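Local coordinates for putative enoyl-CoA hydratase/isomerase (Mycobacterium abscessus, PDB 3RSI), which probably acts as a hydro-lyase or isomerase on enoyl-CoA thioesters in lipid metabolism, at residues S39-A42 with A43-E47; L225-E228 with D229-I233. One frame throughout, in Å; residues are numbered along the deposited sequence.

In the fold
Both contacts are local, each along one continuous stretch: contact 1 lies wholly within helix 35-50, whereas contact 2 runs from a loop through the first turns of helix 227-242. Their centres are 24 Å apart and their nearest atoms about 12 Å apart. Contact 1 belongs to a beta-alpha-beta unit and is partly buried, with F41, A42, A44 and W45 all enclosed. Contact 2 is a surface contact in which A230 is the buried residue. Chemistry follows place: two slid-apart aromatic rings carry contact 1, whereas an E227-R231 salt bridge whose hydrogen bond is weak and a small leucine-isoleucine touch carry contact 2. Each also meets the second subunit of the three-chain assembly.

Contact 1: S39-A42 with A43-E47; sequences SQFA and AAWDE
The middle of helix 35-50, the crossover helix of the beta-alpha-beta unit formed with strands 19-24 and 56-61, brings F41 and W45 together one turn apart. Regular i to i+4 bonding defines the helix here: A43 N donates to S39 O, A44 N to Q40 O, W45 N to F41 O and D46 N to A42 O. Of these, the bond from W45 N to F41 O is 2.9 Å long and joins the same two residues whose rings meet.

F41 and W45 lie side by side and point the same way. Their six-membered rings are nearly parallel, with planes 14° apart, but the centroids are 5.3 Å apart and the rings are slid so far that they barely overlap. Contact is therefore concentrated at the rims, where F41 CD1 reaches W45 CZ2 at 3.4 Å. In W45, CG stands beside the backbone N and anti to the carbonyl carbon (chi1 -52°), which sends the indole back along the helix toward F41.

The aromatic pair is shared between strand 19-24, where F41 packs on M24 and W45 on L22, and the second subunit, where F41 meets G94 and W45 meets L101. G94 O of that subunit accepts a hydrogen bond from W45 NE1, and its K93 forms a salt bridge with D46 OD1. These bonds would help fix the rotation of the indole and the direction of the carboxylate. The indole also covers a backbone oxygen already engaged by W45 N: F41 O sits over one face, offset toward the rim, 3.2 Å from W45 CD1.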
loop_
_atom_site.group_PDB
_atom_site.type_symbol
_atom_site.label_atom_id
_atom_site.label_comp_id
_atom_site.label_asym_id
_atom_site.label_seq_id
_atom_site.Cartn_x
_atom_site.Cartn_y
_atom_site.Cartn_z
ATOM N N SER B 39 20.106 -23.463 -5.293
ATOM C CA SER B 39 21.475 -23.508 -4.722
ATOM C C SER B 39 22.401 -22.468 -5.358
ATOM O O SER B 39 23.184 -21.806 -4.661
ATOM C CB SER B 39 22.110 -24.892 -4.878
ATOM O OG SER B 39 21.300 -25.848 -4.219
ATOM N N GLN B 40 22.306 -22.324 -6.681
ATOM C CA GLN B 40 23.138 -21.358 -7.388
ATOM C C GLN B 40 22.731 -19.926 -7.010
ATOM O O GLN B 40 23.593 -19.053 -6.914
ATOM C CB GLN B 40 23.062 -21.588 -8.903
ATOM C CG GLN B 40 23.769 -22.893 -9.354
ATOM C CD GLN B 40 23.521 -23.248 -10.813
ATOM O OE1 GLN B 40 22.790 -22.547 -11.524
ATOM N NE2 GLN B 40 24.129 -24.356 -11.272
ATOM N N PHE B 41 21.430 -19.690 -6.790
ATOM C CA PHE B 41 20.964 -18.407 -6.234
ATOM C C PHE B 41 21.644 -18.111 -4.866
ATOM O O PHE B 41 22.216 -17.019 -4.656
ATOM C CB PHE B 41 19.439 -18.393 -6.055
ATOM C CG PHE B 41 18.669 -17.827 -7.247
ATOM C CD1 PHE B 41 18.982 -16.569 -7.766
ATOM C CD2 PHE B 41 17.653 -18.546 -7.834
ATOM C CE1 PHE B 41 18.292 -16.051 -8.843
ATOM C CE2 PHE B 41 16.951 -18.035 -8.926
ATOM C CZ PHE B 41 17.266 -16.774 -9.424
ATOM N N ALA B 42 21.566 -19.073 -3.945
ATOM C CA ALA B 42 22.144 -18.876 -2.606
ATOM C C ALA B 42 23.589 -18.457 -2.730
ATOM O O ALA B 42 24.015 -17.480 -2.114
ATOM C CB ALA B 42 22.003 -20.133 -1.722
ATOM N N ALA B 43 24.342 -19.174 -3.557
ATOM C CA ALA B 43 25.743 -18.845 -3.793
ATOM C C ALA B 43 25.935 -17.436 -4.389
ATOM O O ALA B 43 26.871 -16.710 -4.010
ATOM C CB ALA B 43 26.406 -19.906 -4.688
ATOM N N ALA B 44 25.072 -17.054 -5.320
ATOM C CA ALA B 44 25.179 -15.733 -5.968
ATOM C C ALA B 44 24.872 -14.591 -4.982
ATOM O O ALA B 44 25.507 -13.545 -5.032
ATOM C CB ALA B 44 24.247 -15.641 -7.221
ATOM N N TRP B 45 23.895 -14.779 -4.106
ATOM C CA TRP B 45 23.601 -13.755 -3.093
ATOM C C TRP B 45 24.813 -13.559 -2.170
ATOM O O TRP B 45 25.148 -12.429 -1.823
ATOM C CB TRP B 45 22.366 -14.088 -2.247
ATOM C CG TRP B 45 21.102 -14.415 -2.999
ATOM C CD1 TRP B 45 20.231 -15.412 -2.707
ATOM C CD2 TRP B 45 20.585 -13.756 -4.164
ATOM N NE1 TRP B 45 19.191 -15.414 -3.601
ATOM C CE2 TRP B 45 19.381 -14.404 -4.505
ATOM C CE3 TRP B 45 21.006 -12.666 -4.934
ATOM C CZ2 TRP B 45 18.605 -14.015 -5.603
ATOM C CZ3 TRP B 45 20.227 -12.270 -6.016
ATOM C CH2 TRP B 45 19.040 -12.934 -6.334
ATOM N N ASP B 46 25.466 -14.656 -1.785
ATOM C CA ASP B 46 26.661 -14.584 -0.938
ATOM C C ASP B 46 27.787 -13.806 -1.618
ATOM O O ASP B 46 28.411 -12.956 -0.994
ATOM C CB ASP B 46 27.130 -15.989 -0.531
ATOM C CG ASP B 46 26.269 -16.591 0.567
ATOM O OD1 ASP B 46 25.490 -15.857 1.225
ATOM O OD2 ASP B 46 26.358 -17.807 0.771
ATOM N N GLU B 47 28.024 -14.077 -2.900
ATOM C CA GLU B 47 29.008 -13.337 -3.694
ATOM C C GLU B 47 28.674 -11.853 -3.782
ATOM O O GLU B 47 29.550 -11.006 -3.640
ATOM C CB GLU B 47 29.072 -13.912 -5.107
ATOM C CG GLU B 47 30.033 -13.204 -6.075
ATOM C CD GLU B 47 30.051 -13.872 -7.468
ATOM O OE1 GLU B 47 29.960 -15.116 -7.525
ATOM O OE2 GLU B 47 30.132 -13.159 -8.507
#

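Contact 2: L225-E228 with D229-I233; sequences LAEE and DARAI
The chain passes from loop at L225 and A226 into helix at E227. A226 takes the N-cap position of helix 227-242, and the first helical bond links its carbonyl to the next turn: A226 O accepts from A230 N at 2.9 Å. The following bonds continue the pattern, R231 N to E227 O at 2.7 Å and A232 N to E228 O at 3.1 Å.

E227 and R231 then pair one turn apart through a salt bridge. R231 NE gives E227 OE1 a weak hydrogen bond of 3.3 Å, bent to 136° at the hydrogen, and the carboxylate and guanidinium planes stand 71° apart, so the groups meet through one N-H rather than as a flat pair. E227 CG lies in plane at the guanidinium edge, whereas E228 CA lies over one face, 3.9 Å from R231 NH2. A bend at chi3 (-73°) turns the R231 guanidinium back toward the helix start. E227 OE1 also pairs with R153 of the second subunit, giving that oxygen two cationic partners.

On another side L225 and I233 cross at about a right angle, meeting CD1 to CD1 at 3.7 Å. Here the helix lies against helix 209-222, with A230 on S222 and I233 on R221.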
loop_
_atom_site.group_PDB
_atom_site.type_symbol
_atom_site.label_atom_id
_atom_site.label_comp_id
_atom_site.label_asym_id
_atom_site.label_seq_id
_atom_site.Cartn_x
_atom_site.Cartn_y
_atom_site.Cartn_z
ATOM N N LEU B 225 2.805 -7.616 10.397
ATOM C CA LEU B 225 3.650 -7.957 11.547
ATOM C C LEU B 225 5.120 -8.108 11.146
ATOM O O LEU B 225 5.441 -8.332 9.964
ATOM C CB LEU B 225 3.163 -9.255 12.184
ATOM C CG LEU B 225 1.701 -9.293 12.662
ATOM C CD1 LEU B 225 1.322 -10.692 13.128
ATOM C CD2 LEU B 225 1.496 -8.239 13.756
ATOM N N ALA B 226 6.007 -7.955 12.126
ATOM C CA ALA B 226 7.436 -8.249 11.945
ATOM C C ALA B 226 7.586 -9.468 11.026
ATOM O O ALA B 226 6.996 -10.509 11.303
ATOM C CB ALA B 226 8.101 -8.527 13.326
ATOM N N GLU B 227 8.362 -9.329 9.946
ATOM C CA GLU B 227 8.380 -10.323 8.849
ATOM C C GLU B 227 8.689 -11.734 9.364
ATOM O O GLU B 227 8.081 -12.702 8.907
ATOM C CB GLU B 227 9.308 -9.896 7.661
ATOM C CG GLU B 227 9.863 -11.098 6.853
ATOM C CD GLU B 227 10.021 -10.922 5.347
ATOM O OE1 GLU B 227 10.892 -11.667 4.847
ATOM O OE2 GLU B 227 9.304 -10.138 4.640
ATOM N N GLU B 228 9.591 -11.860 10.344
ATOM C CA GLU B 228 9.926 -13.185 10.888
ATOM C C GLU B 228 8.737 -13.888 11.533
ATOM O O GLU B 228 8.486 -15.056 11.228
ATOM C CB GLU B 228 11.097 -13.127 11.871
ATOM C CG GLU B 228 11.681 -14.510 12.153
ATOM C CD GLU B 228 13.039 -14.462 12.843
ATOM O OE1 GLU B 228 13.909 -15.291 12.497
ATOM O OE2 GLU B 228 13.239 -13.597 13.719
ATOM N N ASP B 229 8.009 -13.175 12.394
ATOM C CA ASP B 229 6.764 -13.673 12.982
ATOM C C ASP B 229 5.717 -13.956 11.885
ATOM O O ASP B 229 5.015 -14.970 11.926
ATOM C CB ASP B 229 6.152 -12.664 13.971
ATOM C CG ASP B 229 7.070 -12.345 15.177
ATOM O OD1 ASP B 229 8.038 -13.080 15.417
ATOM O OD2 ASP B 229 6.799 -11.348 15.889
ATOM N N ALA B 230 5.620 -13.041 10.917
ATOM C CA ALA B 230 4.643 -13.166 9.833
ATOM C C ALA B 230 4.945 -14.428 9.049
ATOM O O ALA B 230 4.053 -15.196 8.750
ATOM C CB ALA B 230 4.668 -11.930 8.925
ATOM N N ARG B 231 6.214 -14.665 8.738
ATOM C CA ARG B 231 6.575 -15.893 8.015
ATOM C C ARG B 231 6.288 -17.176 8.800
ATOM O O ARG B 231 5.950 -18.195 8.192
ATOM C CB ARG B 231 8.021 -15.870 7.547
ATOM C CG ARG B 231 8.214 -15.041 6.285
ATOM C CD ARG B 231 9.605 -15.197 5.749
ATOM N NE ARG B 231 10.586 -14.508 6.565
ATOM C CZ ARG B 231 11.523 -15.090 7.312
ATOM N NH1 ARG B 231 11.643 -16.409 7.375
ATOM N NH2 ARG B 231 12.365 -14.323 8.000
ATOM N N ALA B 232 6.424 -17.133 10.127
ATOM C CA ALA B 232 6.027 -18.281 10.964
ATOM C C ALA B 232 4.529 -18.607 10.825
ATOM O O ALA B 232 4.159 -19.773 10.696
ATOM C CB ALA B 232 6.376 -18.044 12.444
ATOM N N ILE B 233 3.689 -17.566 10.844
ATOM C CA ILE B 233 2.228 -17.694 10.636
ATOM C C ILE B 233 1.953 -18.336 9.261
ATOM O O ILE B 233 1.223 -19.331 9.149
ATOM C CB ILE B 233 1.519 -16.308 10.759
ATOM C CG1 ILE B 233 1.552 -15.820 12.208
ATOM C CG2 ILE B 233 0.090 -16.361 10.250
ATOM C CD1 ILE B 233 1.110 -14.346 12.400
#